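Local coordinates for protein glucuronoarabinoxylan endo-1,4-beta-xylanase (Clostridium papyrosolvens, PDB 4FMV) that probably hydrolyses internal beta-1,4 linkages of xylan as an endo-acting family 30 glycoside hydrolase, this chain holding its (beta/alpha)8 barrel and attached beta domain, at residues K113-E116 and Y117-L121; L159-M162 and K163-G167. One frame throughout, in Å; residues are numbered along the deposited sequence.

Contact 1 of 2, residues K113-E116 and Y117-L121; sequences KYTE and YAQYL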
# COMPACT_ATOMS: atom_id res chain seq x y z
N LYS A 113 -3.86 6.01 -29.58
CA LYS A 113 -2.92 6.63 -28.63
C LYS A 113 -2.23 5.67 -27.66
O LYS A 113 -1.53 6.12 -26.75
CB LYS A 113 -3.56 7.79 -27.85
CG LYS A 113 -4.02 8.97 -28.71
CD LYS A 113 -2.87 9.66 -29.44
CE LYS A 113 -3.37 10.79 -30.35
NZ LYS A 113 -2.23 11.67 -30.79
N TYR A 114 -2.47 4.37 -27.77
CA TYR A 114 -1.91 3.47 -26.77
C TYR A 114 -0.37 3.53 -26.81
O TYR A 114 0.29 3.45 -25.76
CB TYR A 114 -2.38 2.02 -26.96
CG TYR A 114 -3.74 1.67 -26.38
CD1 TYR A 114 -4.75 2.62 -26.28
CD2 TYR A 114 -4.01 0.36 -25.96
CE1 TYR A 114 -6.01 2.28 -25.76
CE2 TYR A 114 -5.24 0.02 -25.43
CZ TYR A 114 -6.24 0.97 -25.34
OH TYR A 114 -7.46 0.60 -24.83
N THR A 115 0.18 3.65 -28.01
CA THR A 115 1.64 3.73 -28.20
C THR A 115 2.18 5.03 -27.58
O THR A 115 3.13 5.00 -26.79
CB THR A 115 2.01 3.64 -29.69
OG1 THR A 115 1.66 2.34 -30.17
CG2 THR A 115 3.50 3.88 -29.90
N GLU A 116 1.55 6.15 -27.91
CA GLU A 116 1.93 7.43 -27.34
C GLU A 116 1.84 7.39 -25.81
O GLU A 116 2.69 7.94 -25.10
CB GLU A 116 1.10 8.58 -27.93
CG GLU A 116 1.77 9.96 -27.72
CD GLU A 116 0.95 11.12 -28.27
OE1 GLU A 116 0.63 12.04 -27.49
OE2 GLU A 116 0.64 11.12 -29.48
N TYR A 117 0.81 6.73 -25.30
CA TYR A 117 0.61 6.67 -23.85
C TYR A 117 1.74 5.91 -23.15
O TYR A 117 2.19 6.32 -22.08
CB TYR A 117 -0.76 6.07 -23.50
CG TYR A 117 -1.08 6.10 -22.01
CD1 TYR A 117 -1.08 7.30 -21.30
CD2 TYR A 117 -1.42 4.94 -21.33
CE1 TYR A 117 -1.39 7.33 -19.95
CE2 TYR A 117 -1.73 4.96 -19.98
CZ TYR A 117 -1.71 6.15 -19.30
OH TYR A 117 -2.01 6.18 -17.96
N ALA A 118 2.20 4.83 -23.77
CA ALA A 118 3.36 4.11 -23.24
C ALA A 118 4.61 4.98 -23.28
O ALA A 118 5.43 4.90 -22.38
CB ALA A 118 3.59 2.81 -24.03
N GLN A 119 4.76 5.80 -24.31
CA GLN A 119 5.90 6.75 -24.38
C GLN A 119 5.80 7.82 -23.30
O GLN A 119 6.80 8.24 -22.72
CB GLN A 119 5.95 7.44 -25.75
CG GLN A 119 6.28 6.48 -26.86
CD GLN A 119 6.16 7.10 -28.22
OE1 GLN A 119 5.47 8.11 -28.41
NE2 GLN A 119 6.84 6.51 -29.19
N TYR A 120 4.58 8.26 -23.05
CA TYR A 120 4.30 9.20 -21.97
C TYR A 120 4.70 8.60 -20.63
O TYR A 120 5.44 9.22 -19.85
CB TYR A 120 2.81 9.51 -22.00
CG TYR A 120 2.25 10.32 -20.84
CD1 TYR A 120 2.50 11.69 -20.74
CD2 TYR A 120 1.42 9.73 -19.89
CE1 TYR A 120 1.95 12.44 -19.71
CE2 TYR A 120 0.88 10.48 -18.85
CZ TYR A 120 1.14 11.82 -18.77
OH TYR A 120 0.58 12.57 -17.76
N LEU A 121 4.21 7.40 -20.34
CA LEU A 121 4.61 6.72 -19.12
C LEU A 121 6.13 6.57 -19.06
O LEU A 121 6.75 6.77 -18.00
CB LEU A 121 3.92 5.35 -19.02
CG LEU A 121 2.40 5.44 -18.80
CD1 LEU A 121 1.82 4.06 -18.59
CD2 LEU A 121 2.10 6.35 -17.60

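Contact 2 of 2, residues L159-M162 and K163-G167; sequences LNFM and KNNAG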
# COMPACT_ATOMS: atom_id res chain seq x y z
N LEU A 159 -6.45 -5.20 -20.83
CA LEU A 159 -5.77 -6.38 -21.39
C LEU A 159 -4.99 -6.03 -22.66
O LEU A 159 -3.82 -6.39 -22.80
CB LEU A 159 -6.76 -7.54 -21.69
CG LEU A 159 -6.16 -8.78 -22.37
CD1 LEU A 159 -5.01 -9.38 -21.57
CD2 LEU A 159 -7.22 -9.85 -22.68
N ASN A 160 -5.63 -5.31 -23.58
CA ASN A 160 -4.98 -4.97 -24.85
C ASN A 160 -3.67 -4.20 -24.62
O ASN A 160 -2.64 -4.49 -25.25
CB ASN A 160 -5.92 -4.14 -25.73
CG ASN A 160 -7.09 -4.94 -26.24
OD1 ASN A 160 -7.06 -6.17 -26.27
ND2 ASN A 160 -8.14 -4.23 -26.67
N PHE A 161 -3.70 -3.23 -23.72
CA PHE A 161 -2.52 -2.43 -23.41
C PHE A 161 -1.44 -3.29 -22.75
O PHE A 161 -0.24 -3.22 -23.10
CB PHE A 161 -2.89 -1.26 -22.49
CG PHE A 161 -1.76 -0.31 -22.27
CD1 PHE A 161 -1.55 0.75 -23.13
CD2 PHE A 161 -0.88 -0.49 -21.22
CE1 PHE A 161 -0.49 1.62 -22.93
CE2 PHE A 161 0.16 0.36 -21.02
CZ PHE A 161 0.36 1.41 -21.89
N MET A 162 -1.86 -4.08 -21.77
CA MET A 162 -0.96 -5.02 -21.11
C MET A 162 -0.28 -6.01 -22.06
O MET A 162 0.90 -6.32 -21.88
CB MET A 162 -1.67 -5.76 -19.97
CG MET A 162 -2.01 -4.89 -18.74
SD MET A 162 -0.59 -4.05 -17.94
CE MET A 162 0.29 -5.46 -17.23
N LYS A 163 -1.00 -6.54 -23.07
CA LYS A 163 -0.32 -7.40 -24.06
C LYS A 163 0.57 -6.64 -25.04
O LYS A 163 1.73 -6.98 -25.23
CB LYS A 163 -1.31 -8.27 -24.87
CG LYS A 163 -2.03 -9.33 -24.07
CD LYS A 163 -2.96 -10.17 -24.95
CE LYS A 163 -2.18 -11.18 -25.80
NZ LYS A 163 -3.00 -12.42 -26.12
N ASN A 164 0.01 -5.62 -25.68
CA ASN A 164 0.67 -4.97 -26.81
C ASN A 164 1.56 -3.78 -26.55
O ASN A 164 2.37 -3.43 -27.38
CB ASN A 164 -0.38 -4.62 -27.85
CG ASN A 164 -1.16 -5.83 -28.26
OD1 ASN A 164 -0.58 -6.92 -28.36
ND2 ASN A 164 -2.46 -5.69 -28.46
N ASN A 165 1.42 -3.20 -25.37
CA ASN A 165 2.05 -1.92 -25.03
C ASN A 165 2.99 -2.00 -23.83
O ASN A 165 4.09 -1.44 -23.85
CB ASN A 165 1.05 -0.76 -24.98
CG ASN A 165 0.29 -0.60 -26.28
OD1 ASN A 165 -0.88 -0.96 -26.36
ND2 ASN A 165 0.97 -0.08 -27.33
N ALA A 166 2.46 -2.50 -22.73
CA ALA A 166 3.15 -2.48 -21.44
C ALA A 166 4.55 -3.11 -21.42
O ALA A 166 5.37 -2.77 -20.58
CB ALA A 166 2.26 -3.10 -20.37
N GLY A 167 4.82 -4.03 -22.33
CA GLY A 167 6.16 -4.61 -22.41
C GLY A 167 7.24 -3.62 -22.78
O GLY A 167 8.42 -3.86 -22.55

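Contact 1 of 2, residues K113-E116 and Y117-L121
Tyr117 N donates to Lys113 O over 2.8 Å at an N-H...O angle of 152°, and one turn on Tyr120 N reaches Glu116 O, also at 2.8 Å. Between these two, Ala118 N to Tyr114 O and Gln119 N to Thr115 O complete an unbroken run of i to i+4 bonds. Beside the first turn, Lys113 NZ forms a salt bridge with Glu116 OE2 at 3.2 Å, meeting that oxygen from above the carboxylate plane. The other oxygen, Glu116 OE1, pairs with Lys59, so two lysines share the carboxylate and would be expected to hold it ionised.

The ladder opens helix 114-130, which lies between barrel strands 82-86 and 137-139 of the (beta/alpha)8 fold, after the excursion of strands 95-100 and 103-109. With CG anti to the backbone N (chi1 -175°), the Tyr117 ring swings off the helix, where its OH bonds to Val140 O. Tyr117 CB stays 3.3 Å from Lys113 O, and Leu121 CG lies over one ring face, toward the rim. On the exposed flank Gln119 crosses Glu116 at about a right angle, their amide and carboxylate planes 25° apart. Here Gln119 CG rests 3.5 Å from Thr115 O, while Gln119 OE1 comes within 3.8 Å of Glu116 CA. Farther along, the Tyr120 ring meets Trp58 edge-to-face.

Contact 2 of 2, residues L159-M162 and K163-G167
Asn165 CB sits over one face of the Phe161 ring, 3.6 Å from its centroid and 19° off the normal, which defines a CH-pi contact. The contact lies toward the CD1-CE1 side, each of those two ring atoms being 3.5 Å from Asn165 CB. Beyond CB, the Asn165 amide is inclined 31° to the ring plane, and its OD1 approaches Phe161 CD1. Ala166 approaches elsewhere on the ring, its CB 4.1 Å from Phe161 CE2. Phe161 CG, anti to the backbone N, sends the ring outward from the helix, where Asn165 CB covers that one face.

Helix 155-164, lying between barrel strands 137-139 and 172-178, ends here: Asn165 is the first residue to leave helical phi/psi. Phe161 O records the change, since it accepts from both Asn165 N and Ala166 N, each at 2.8 Å and from opposite faces of its carbonyl plane. The i+4 bond is the more bent, with an N-H...O angle of 140°, whereas the i+5 bond, from Ala166 N just past the helix end, is nearly straight. Upstream, Lys163 N and Asn164 N keep regular bonds to Leu159 O and Asn160 O.

Met162 SD packs on Ala166 CB at 3.9 Å, its thioether chain bent at chi2 and chi3; the same methionine meets Val173 and Ala175 of strand 172-178. On the flank facing helix 193-198 the Leu159 and Lys163 side chains run alongside one another, Leu159 CD1 against Lys163 CG and CD, and Lys163 NZ continues to a salt bridge with Asp192.

Overall arrangement
Both contacts belong to outer helices of the barrel, one at a helix start, the other at a helix end: contact 1 opens helix 114-130 and contact 2 finishes helix 155-164. Their centres are about 11 Å apart, and they touch directly, with Tyr114 CB 3.4 Å from Asn165 OD1 and Tyr117 CD2 3.8 Å from Phe161 CE1. Each is partly buried: Tyr114, Tyr117 and Ala118 in one, and Phe161, Met162 and Ala166 in the other, are interior, whereas Thr115, Gln119 and Asn164 are exposed. The chemistry differs with place along the helix: contact 1 has regular helical bonds, contact 2 a twice-bonded carbonyl and CH-pi packing. Lys113 pairs within contact 1, although Glu116 also reaches Lys59; Lys163 finds its acid in Asp192.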